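Long-range contacts in collagen adhesin (Staphylococcus aureus, PDB 2F68), which binds collagen for the bacterium, probably by closing two immunoglobulin-like domains around the triple helix in a 'collagen hug': residues 168-173 against 255-260; 179-184 against 277-282. All blocks are in the same frame, centred on the assembly; numbering follows the deposited sequence.

Coming from the N-terminal domain, the chain enters the collagen-binding domain and lays down 168-173, then turns through the loop 179-184 into strand 184-190. 81 residues after 168-173 ends, 255-260 returns beside it and closes contact 1 inside the five-stranded antiparallel sheet. Strand 269-278 follows, and its last residues with the loop after them, 277-282, meet 179-184 in contact 2, closing a loop of 92 residues. The segments alternate along the chain, so the two closures cross. Contact 1 joins neighbouring strands of one sheet, whereas contact 2 fastens a connection between the sheets to the second. Their centres lie about 21 Å apart, yet Ile173 CG2 and Ile184 CG2 touch at 3.7 Å.

Contact 1. Residues 168-173 against 255-260; sequences RWFLNI and SINYKT
Trp169 and Tyr258 form a hydrogen-bonded pair of two antiparallel strands, as do Leu171 and Ile256; Arg168-Lys259, Phe170-Asn257 and Asn172-Ser255 are the non-hydrogen-bonded pairs. Each hydrogen-bonded pair exchanges two backbone bonds, the shortest running from Leu171 N to Ile256 O at 2.7 Å.

Side-chain polar bonds fasten both ends. The indole NE1 of Trp169 reaches Thr260 OG1 (3.0 Å), which sits 15° out of the ring plane and also bonds the carbonyl of Val167. At the far end Ser255 OG donates to Asn172 OD1, almost in line with the amide C=O. Between them, a chi1 of -178° swings the Asn257 amide away from its own N and beside its carbonyl carbon, and ND2 reaches Trp169 O in a weak bond of 2.8 Å. That same ND2 lies over one face of the Phe170 ring, 3.3 Å from CE2; ring and amide planes differ by 28°. Phe170 CZ in turn lies over a face of the Arg168 guanidinium, whose NH1 is salt-bridged to Asp158.

Apolar contacts fill the other face of the sheet. Trp169 CB sits over the Tyr258 ring, 3.8 Å from its centroid, a CH-pi contact, while the two ring systems meet obliquely. Leu171 CD1 comes to the edge of that tyrosine, 3.5 Å from CE2, and Ile173 CD1 meets Ile256 CD1.

Strand 252-262 is the middle one of the five-stranded sheet, between 166-173 and 194-207; 154-156 is the edge strand beyond 166-173. Leu171, Ile173 and Tyr258 pack inward against strand 184-190 of the other sheet, and Tyr258 OH hydrogen-bonds Asn272 on its strand 269-278; the partly exposed row of Arg168, Phe170, Asn172 and Asn257 lies on the outer face.

Contact 2. Residues 179-184 against 277-282; sequences YVSKDI and WYQEHG
This is a loop-to-strand-end contact: Val180 and Glu280 form a single backbone bridge where the connection between strands 166-173 and 184-190 runs past the end of strand 269-278. Two backbone bonds frame the bridge. Ser181 N donates to Gln279 O (3.1 Å, 173° at the hydrogen), nearly in line with the C=O, while His281 N to Tyr179 O is weak at 3.4 Å. A water reinforces the weaker end by donating to the carbonyls of both Tyr179 and His281.

More than one group meets the Gln279 carbonyl oxygen. Ser181 OG, set between backbone N and carbonyl carbon (chi1 59°), also comes to 3.1 Å from Gln279 O, and Val180 CG2 approaches that oxygen to 3.3 Å. A second water, 2.7 Å from Ser181 OG, donates to Gln279 OE1 and so links the serine to the glutamine's extended side chain.

In the beta sandwich of the collagen-binding domain, this contact lies at one end, where the loop crosses from the five-stranded sheet to the other. Further along, Ile184 starts the next strand, and its CA-H faces Trp277 O.

Side chains line the flanks. The aliphatic part of Lys182 crosses Gln279 at about a right angle, CD lying 3.8 Å from Gln279 CB, and its amine goes on to a salt bridge with Glu285. Tyr179 and His281 run side by side, with His281 CB at the phenol ring's edge, 3.7 Å from CD2. Glu280 starts away from 179-184, but its OE1 bonds Ser178 OG, just before that segment in the same loop, and the Tyr278 ring stacks on Phe152.

Contact 1. Residues 168-173 against 255-260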
ATOM      1  N   ARG A 168       2.023   6.733   1.419  1.00 21.75           N
ATOM      2  CA  ARG A 168       2.862   7.044   2.575  1.00 21.54           C
ATOM      3  C   ARG A 168       4.304   7.285   2.144  1.00 21.62           C
ATOM      4  O   ARG A 168       4.772   6.702   1.164  1.00 21.73           O
ATOM      5  CB  ARG A 168       2.814   5.909   3.602  1.00 21.69           C
ATOM      6  CG  ARG A 168       1.423   5.570   4.118  1.00 27.27           C
ATOM      7  CD  ARG A 168       1.423   4.226   4.824  1.00 35.44           C
ATOM      8  NE  ARG A 168       1.907   4.313   6.202  1.00 34.10           N
ATOM      9  CZ  ARG A 168       2.452   3.303   6.877  1.00 32.84           C
ATOM     10  NH1 ARG A 168       2.610   2.114   6.311  1.00 34.64           N
ATOM     11  NH2 ARG A 168       2.854   3.489   8.128  1.00 30.15           N
ATOM     12  N   TRP A 169       4.997   8.153   2.877  1.00 20.95           N
ATOM     13  CA  TRP A 169       6.410   8.434   2.630  1.00 20.25           C
ATOM     14  C   TRP A 169       7.175   8.536   3.945  1.00 19.87           C
ATOM     15  O   TRP A 169       6.653   9.053   4.933  1.00 19.88           O
ATOM     16  CB  TRP A 169       6.577   9.724   1.823  1.00 19.59           C
ATOM     17  CG  TRP A 169       5.974   9.671   0.448  1.00 19.98           C
ATOM     18  CD1 TRP A 169       4.843  10.307   0.024  1.00 19.43           C
ATOM     19  CD2 TRP A 169       6.470   8.940  -0.681  1.00 18.77           C
ATOM     20  NE1 TRP A 169       4.604  10.021  -1.298  1.00 18.29           N
ATOM     21  CE2 TRP A 169       5.586   9.184  -1.757  1.00 18.47           C
ATOM     22  CE3 TRP A 169       7.576   8.102  -0.891  1.00 17.62           C
ATOM     23  CZ2 TRP A 169       5.773   8.622  -3.024  1.00 20.76           C
ATOM     24  CZ3 TRP A 169       7.759   7.541  -2.151  1.00 19.52           C
ATOM     25  CH2 TRP A 169       6.862   7.806  -3.201  1.00 19.97           C
ATOM     26  N   PHE A 170       8.411   8.045   3.947  1.00 20.10           N
ATOM     27  CA  PHE A 170       9.240   8.026   5.151  1.00 20.25           C
ATOM     28  C   PHE A 170      10.631   8.603   4.898  1.00 20.10           C
ATOM     29  O   PHE A 170      11.364   8.125   4.030  1.00 19.91           O
ATOM     30  CB  PHE A 170       9.360   6.599   5.701  1.00 21.09           C
ATOM     31  CG  PHE A 170       8.067   6.031   6.222  1.00 23.68           C
ATOM     32  CD1 PHE A 170       7.224   5.303   5.386  1.00 24.78           C
ATOM     33  CD2 PHE A 170       7.699   6.213   7.551  1.00 25.13           C
ATOM     34  CE1 PHE A 170       6.028   4.774   5.865  1.00 25.38           C
ATOM     35  CE2 PHE A 170       6.507   5.686   8.040  1.00 25.29           C
ATOM     36  CZ  PHE A 170       5.669   4.966   7.195  1.00 25.11           C
ATOM     37  N   LEU A 171      10.981   9.634   5.664  1.00 20.08           N
ATOM     38  CA  LEU A 171      12.316  10.227   5.621  1.00 19.94           C
ATOM     39  C   LEU A 171      13.107   9.832   6.866  1.00 20.47           C
ATOM     40  O   LEU A 171      12.998  10.471   7.915  1.00 18.52           O
ATOM     41  CB  LEU A 171      12.238  11.754   5.486  1.00 20.78           C
ATOM     42  CG  LEU A 171      12.228  12.376   4.085  1.00 24.79           C
ATOM     43  CD1 LEU A 171      10.930  12.095   3.341  1.00 24.83           C
ATOM     44  CD2 LEU A 171      12.469  13.875   4.177  1.00 20.74           C
ATOM     45  N   ASN A 172      13.897   8.771   6.733  1.00 20.09           N
ATOM     46  CA  ASN A 172      14.660   8.218   7.849  1.00 20.32           C
ATOM     47  C   ASN A 172      16.077   8.789   7.922  1.00 20.52           C
ATOM     48  O   ASN A 172      16.968   8.367   7.181  1.00 20.02           O
ATOM     49  CB  ASN A 172      14.687   6.687   7.766  1.00 21.15           C
ATOM     50  CG  ASN A 172      13.297   6.071   7.800  1.00 24.23           C
ATOM     51  OD1 ASN A 172      12.496   6.358   8.691  1.00 26.12           O
ATOM     52  ND2 ASN A 172      13.008   5.211   6.829  1.00 26.86           N
ATOM     53  N   ILE A 173      16.270   9.750   8.824  1.00 21.12           N
ATOM     54  CA  ILE A 173      17.538  10.471   8.956  1.00 20.94           C
ATOM     55  C   ILE A 173      18.320  10.006  10.187  1.00 22.53           C
ATOM     56  O   ILE A 173      17.747   9.834  11.266  1.00 21.98           O
ATOM     57  CB  ILE A 173      17.316  12.008   9.037  1.00 21.13           C
ATOM     58  CG1 ILE A 173      16.271  12.466   8.010  1.00 20.37           C
ATOM     59  CG2 ILE A 173      18.637  12.755   8.844  1.00 18.22           C
ATOM     60  CD1 ILE A 173      15.702  13.852   8.268  1.00 22.22           C
ATOM     61  N   SER A 255      12.731  10.407  11.998  1.00 22.53           N
ATOM     62  CA  SER A 255      11.843   9.757  11.037  1.00 22.64           C
ATOM     63  C   SER A 255      10.678  10.678  10.682  1.00 23.21           C
ATOM     64  O   SER A 255       9.790  10.920  11.505  1.00 23.91           O
ATOM     65  CB  SER A 255      11.334   8.422  11.588  1.00 22.92           C
ATOM     66  OG  SER A 255      10.556   7.732  10.623  1.00 24.98           O
ATOM     67  N   ILE A 256      10.695  11.193   9.454  1.00 22.11           N
ATOM     68  CA  ILE A 256       9.661  12.115   8.985  1.00 22.42           C
ATOM     69  C   ILE A 256       8.697  11.421   8.021  1.00 21.86           C
ATOM     70  O   ILE A 256       9.046  11.119   6.876  1.00 22.65           O
ATOM     71  CB  ILE A 256      10.266  13.394   8.341  1.00 21.83           C
ATOM     72  CG1 ILE A 256      11.209  14.097   9.327  1.00 23.32           C
ATOM     73  CG2 ILE A 256       9.157  14.346   7.880  1.00 23.11           C
ATOM     74  CD1 ILE A 256      12.140  15.114   8.692  1.00 23.52           C
ATOM     75  N   ASN A 257       7.488  11.167   8.512  1.00 21.07           N
ATOM     76  CA  ASN A 257       6.419  10.568   7.720  1.00 21.88           C
ATOM     77  C   ASN A 257       5.565  11.651   7.060  1.00 21.02           C
ATOM     78  O   ASN A 257       5.629  12.816   7.457  1.00 20.28           O
ATOM     79  CB  ASN A 257       5.560   9.660   8.617  1.00 22.27           C
ATOM     80  CG  ASN A 257       4.442   8.955   7.859  1.00 28.04           C
ATOM     81  OD1 ASN A 257       3.272   9.056   8.229  1.00 31.03           O
ATOM     82  ND2 ASN A 257       4.796   8.238   6.797  1.00 25.87           N
ATOM     83  N   TYR A 258       4.806  11.270   6.031  1.00 19.64           N
ATOM     84  CA  TYR A 258       3.741  12.107   5.459  1.00 20.48           C
ATOM     85  C   TYR A 258       2.954  11.381   4.370  1.00 21.50           C
ATOM     86  O   TYR A 258       3.500  10.548   3.644  1.00 21.46           O
ATOM     87  CB  TYR A 258       4.265  13.460   4.946  1.00 20.42           C
ATOM     88  CG  TYR A 258       5.304  13.384   3.851  1.00 18.85           C
ATOM     89  CD1 TYR A 258       4.931  13.370   2.507  1.00 19.06           C
ATOM     90  CD2 TYR A 258       6.664  13.352   4.157  1.00 19.51           C
ATOM     91  CE1 TYR A 258       5.884  13.312   1.497  1.00 18.22           C
ATOM     92  CE2 TYR A 258       7.623  13.291   3.154  1.00 22.21           C
ATOM     93  CZ  TYR A 258       7.226  13.272   1.828  1.00 20.61           C
ATOM     94  OH  TYR A 258       8.174  13.214   0.834  1.00 22.64           O
ATOM     95  N   LYS A 259       1.669  11.712   4.267  1.00 21.06           N
ATOM     96  CA  LYS A 259       0.777  11.104   3.281  1.00 22.61           C
ATOM     97  C   LYS A 259       0.485  12.060   2.129  1.00 22.55           C
ATOM     98  O   LYS A 259       0.285  13.259   2.337  1.00 23.36           O
ATOM     99  CB  LYS A 259      -0.533  10.661   3.939  1.00 22.85           C
ATOM    100  CG  LYS A 259      -0.383   9.537   4.955  1.00 28.07           C
ATOM    101  CD  LYS A 259      -1.717   9.196   5.600  1.00 33.55           C
ATOM    102  CE  LYS A 259      -1.557   8.120   6.663  1.00 37.06           C
ATOM    103  NZ  LYS A 259      -2.858   7.773   7.300  1.00 43.36           N
ATOM    104  N   THR A 260       0.465  11.515   0.914  1.00 22.78           N
ATOM    105  CA  THR A 260       0.163  12.292  -0.286  1.00 23.43           C
ATOM    106  C   THR A 260      -1.104  11.777  -0.964  1.00 24.53           C
ATOM    107  O   THR A 260      -1.183  10.607  -1.350  1.00 23.84           O
ATOM    108  CB  THR A 260       1.336  12.279  -1.295  1.00 22.48           C
ATOM    109  OG1 THR A 260       1.757  10.929  -1.528  1.00 25.79           O
ATOM    110  CG2 THR A 260       2.513  13.091  -0.767  1.00 18.26           C
TER

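Contact 2. Residues 179-184 against 277-282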
ATOM      1  N   TYR A 179      27.219  10.637  15.753  1.00 25.08           N
ATOM      2  CA  TYR A 179      27.611  12.038  15.887  1.00 24.37           C
ATOM      3  C   TYR A 179      27.838  12.663  14.514  1.00 24.43           C
ATOM      4  O   TYR A 179      28.441  12.046  13.633  1.00 23.88           O
ATOM      5  CB  TYR A 179      28.875  12.164  16.749  1.00 25.58           C
ATOM      6  CG  TYR A 179      29.369  13.587  16.933  1.00 24.39           C
ATOM      7  CD1 TYR A 179      28.869  14.394  17.955  1.00 27.40           C
ATOM      8  CD2 TYR A 179      30.342  14.122  16.087  1.00 25.05           C
ATOM      9  CE1 TYR A 179      29.322  15.702  18.127  1.00 25.66           C
ATOM     10  CE2 TYR A 179      30.801  15.426  16.251  1.00 26.82           C
ATOM     11  CZ  TYR A 179      30.287  16.208  17.271  1.00 24.64           C
ATOM     12  OH  TYR A 179      30.739  17.498  17.437  1.00 24.51           O
ATOM     13  N   VAL A 180      27.351  13.889  14.345  1.00 24.53           N
ATOM     14  CA  VAL A 180      27.474  14.603  13.076  1.00 23.85           C
ATOM     15  C   VAL A 180      28.295  15.891  13.239  1.00 24.45           C
ATOM     16  O   VAL A 180      28.148  16.615  14.228  1.00 23.31           O
ATOM     17  CB  VAL A 180      26.076  14.852  12.424  1.00 23.91           C
ATOM     18  CG1 VAL A 180      25.299  15.961  13.136  1.00 22.63           C
ATOM     19  CG2 VAL A 180      26.210  15.141  10.936  1.00 29.97           C
ATOM     20  N   SER A 181      29.169  16.153  12.269  1.00 22.98           N
ATOM     21  CA  SER A 181      30.086  17.293  12.324  1.00 23.14           C
ATOM     22  C   SER A 181      29.488  18.581  11.757  1.00 23.15           C
ATOM     23  O   SER A 181      29.970  19.678  12.052  1.00 22.00           O
ATOM     24  CB  SER A 181      31.400  16.959  11.611  1.00 23.14           C
ATOM     25  OG  SER A 181      31.173  16.612  10.255  1.00 24.11           O
ATOM     26  N   LYS A 182      28.443  18.442  10.942  1.00 22.84           N
ATOM     27  CA  LYS A 182      27.777  19.587  10.315  1.00 24.22           C
ATOM     28  C   LYS A 182      26.251  19.481  10.383  1.00 23.20           C
ATOM     29  O   LYS A 182      25.710  18.467  10.830  1.00 22.73           O
ATOM     30  CB  LYS A 182      28.251  19.767   8.866  1.00 24.64           C
ATOM     31  CG  LYS A 182      28.062  18.544   7.965  1.00 25.71           C
ATOM     32  CD  LYS A 182      28.492  18.819   6.529  1.00 27.33           C
ATOM     33  CE  LYS A 182      27.430  19.590   5.752  1.00 35.18           C
ATOM     34  NZ  LYS A 182      27.851  19.856   4.349  1.00 34.52           N
ATOM     35  N   ASP A 183      25.567  20.537   9.943  1.00 22.45           N
ATOM     36  CA  ASP A 183      24.104  20.579   9.938  1.00 21.97           C
ATOM     37  C   ASP A 183      23.516  19.696   8.840  1.00 21.96           C
ATOM     38  O   ASP A 183      23.956  19.744   7.689  1.00 21.05           O
ATOM     39  CB  ASP A 183      23.607  22.021   9.775  1.00 22.04           C
ATOM     40  CG  ASP A 183      23.958  22.907  10.962  1.00 26.51           C
ATOM     41  OD1 ASP A 183      24.655  22.441  11.889  1.00 25.10           O
ATOM     42  OD2 ASP A 183      23.531  24.081  10.967  1.00 28.49           O
ATOM     43  N   ILE A 184      22.523  18.889   9.209  1.00 21.69           N
ATOM     44  CA  ILE A 184      21.863  17.984   8.269  1.00 21.56           C
ATOM     45  C   ILE A 184      20.825  18.742   7.442  1.00 21.56           C
ATOM     46  O   ILE A 184      19.926  19.383   7.993  1.00 21.31           O
ATOM     47  CB  ILE A 184      21.194  16.780   8.989  1.00 21.25           C
ATOM     48  CG1 ILE A 184      22.165  16.134   9.987  1.00 18.41           C
ATOM     49  CG2 ILE A 184      20.702  15.753   7.968  1.00 23.42           C
ATOM     50  CD1 ILE A 184      21.498  15.269  11.045  1.00 20.81           C
ATOM     51  N   TRP A 277      22.495  16.546   2.528  1.00 20.29           N
ATOM     52  CA  TRP A 277      23.770  17.162   2.891  1.00 20.64           C
ATOM     53  C   TRP A 277      24.119  16.833   4.341  1.00 21.55           C
ATOM     54  O   TRP A 277      23.512  17.371   5.272  1.00 21.04           O
ATOM     55  CB  TRP A 277      23.717  18.680   2.700  1.00 22.32           C
ATOM     56  CG  TRP A 277      23.770  19.127   1.271  1.00 21.88           C
ATOM     57  CD1 TRP A 277      24.882  19.496   0.570  1.00 26.13           C
ATOM     58  CD2 TRP A 277      22.665  19.264   0.371  1.00 21.59           C
ATOM     59  NE1 TRP A 277      24.538  19.850  -0.713  1.00 23.33           N
ATOM     60  CE2 TRP A 277      23.184  19.718  -0.863  1.00 23.26           C
ATOM     61  CE3 TRP A 277      21.284  19.045   0.485  1.00 21.79           C
ATOM     62  CZ2 TRP A 277      22.371  19.958  -1.977  1.00 24.76           C
ATOM     63  CZ3 TRP A 277      20.477  19.284  -0.623  1.00 22.00           C
ATOM     64  CH2 TRP A 277      21.025  19.735  -1.838  1.00 24.84           C
ATOM     65  N   TYR A 278      25.093  15.941   4.523  1.00 20.89           N
ATOM     66  CA  TYR A 278      25.532  15.525   5.859  1.00 20.22           C
ATOM     67  C   TYR A 278      26.968  15.001   5.873  1.00 20.80           C
ATOM     68  O   TYR A 278      27.532  14.683   4.824  1.00 20.56           O
ATOM     69  CB  TYR A 278      24.577  14.473   6.446  1.00 21.08           C
ATOM     70  CG  TYR A 278      24.515  13.173   5.672  1.00 21.32           C
ATOM     71  CD1 TYR A 278      25.419  12.139   5.929  1.00 20.26           C
ATOM     72  CD2 TYR A 278      23.545  12.969   4.691  1.00 20.50           C
ATOM     73  CE1 TYR A 278      25.364  10.942   5.222  1.00 22.35           C
ATOM     74  CE2 TYR A 278      23.482  11.774   3.978  1.00 21.34           C
ATOM     75  CZ  TYR A 278      24.393  10.767   4.250  1.00 21.46           C
ATOM     76  OH  TYR A 278      24.334   9.584   3.549  1.00 23.13           O
ATOM     77  N   GLN A 279      27.546  14.912   7.070  1.00 20.97           N
ATOM     78  CA  GLN A 279      28.863  14.307   7.262  1.00 22.60           C
ATOM     79  C   GLN A 279      29.005  13.697   8.656  1.00 22.39           C
ATOM     80  O   GLN A 279      29.122  14.419   9.652  1.00 22.59           O
ATOM     81  CB  GLN A 279      29.985  15.325   7.006  1.00 20.76           C
ATOM     82  CG  GLN A 279      31.396  14.745   7.138  1.00 22.27           C
ATOM     83  CD  GLN A 279      32.497  15.758   6.862  1.00 24.61           C
ATOM     84  OE1 GLN A 279      32.233  16.935   6.608  1.00 23.77           O
ATOM     85  NE2 GLN A 279      33.742  15.299   6.912  1.00 24.10           N
ATOM     86  N   GLU A 280      28.986  12.368   8.714  1.00 24.17           N
ATOM     87  CA  GLU A 280      29.291  11.641   9.944  1.00 24.62           C
ATOM     88  C   GLU A 280      30.765  11.841  10.265  1.00 25.26           C
ATOM     89  O   GLU A 280      31.617  11.696   9.384  1.00 24.91           O
ATOM     90  CB  GLU A 280      28.999  10.146   9.786  1.00 25.80           C
ATOM     91  CG  GLU A 280      27.542   9.802   9.524  1.00 28.59           C
ATOM     92  CD  GLU A 280      27.299   8.304   9.436  1.00 31.03           C
ATOM     93  OE1 GLU A 280      27.571   7.592  10.426  1.00 33.43           O
ATOM     94  OE2 GLU A 280      26.827   7.841   8.376  1.00 34.37           O
ATOM     95  N   HIS A 281      31.063  12.186  11.514  1.00 25.77           N
ATOM     96  CA  HIS A 281      32.445  12.427  11.920  1.00 25.81           C
ATOM     97  C   HIS A 281      33.240  11.122  11.935  1.00 26.49           C
ATOM     98  O   HIS A 281      33.047  10.266  12.802  1.00 27.16           O
ATOM     99  CB  HIS A 281      32.514  13.139  13.272  1.00 26.19           C
ATOM    100  CG  HIS A 281      33.837  13.781  13.542  1.00 24.63           C
ATOM    101  ND1 HIS A 281      34.729  13.286  14.467  1.00 24.49           N
ATOM    102  CD2 HIS A 281      34.427  14.871  12.995  1.00 22.98           C
ATOM    103  CE1 HIS A 281      35.808  14.049  14.486  1.00 19.74           C
ATOM    104  NE2 HIS A 281      35.650  15.017  13.601  1.00 25.71           N
ATOM    105  N   GLY A 282      34.128  10.988  10.955  1.00 28.09           N
ATOM    106  CA  GLY A 282      34.851   9.744  10.707  1.00 29.95           C
ATOM    107  C   GLY A 282      34.551   9.204   9.321  1.00 31.06           C
ATOM    108  O   GLY A 282      35.218   8.283   8.846  1.00 31.46           O
TER
HETATM  109  O   HOH W   1      30.303   9.952  13.891  1.00 29.09           O
HETATM  110  O   HOH W   2      31.442  18.671   8.501  1.00 24.33           O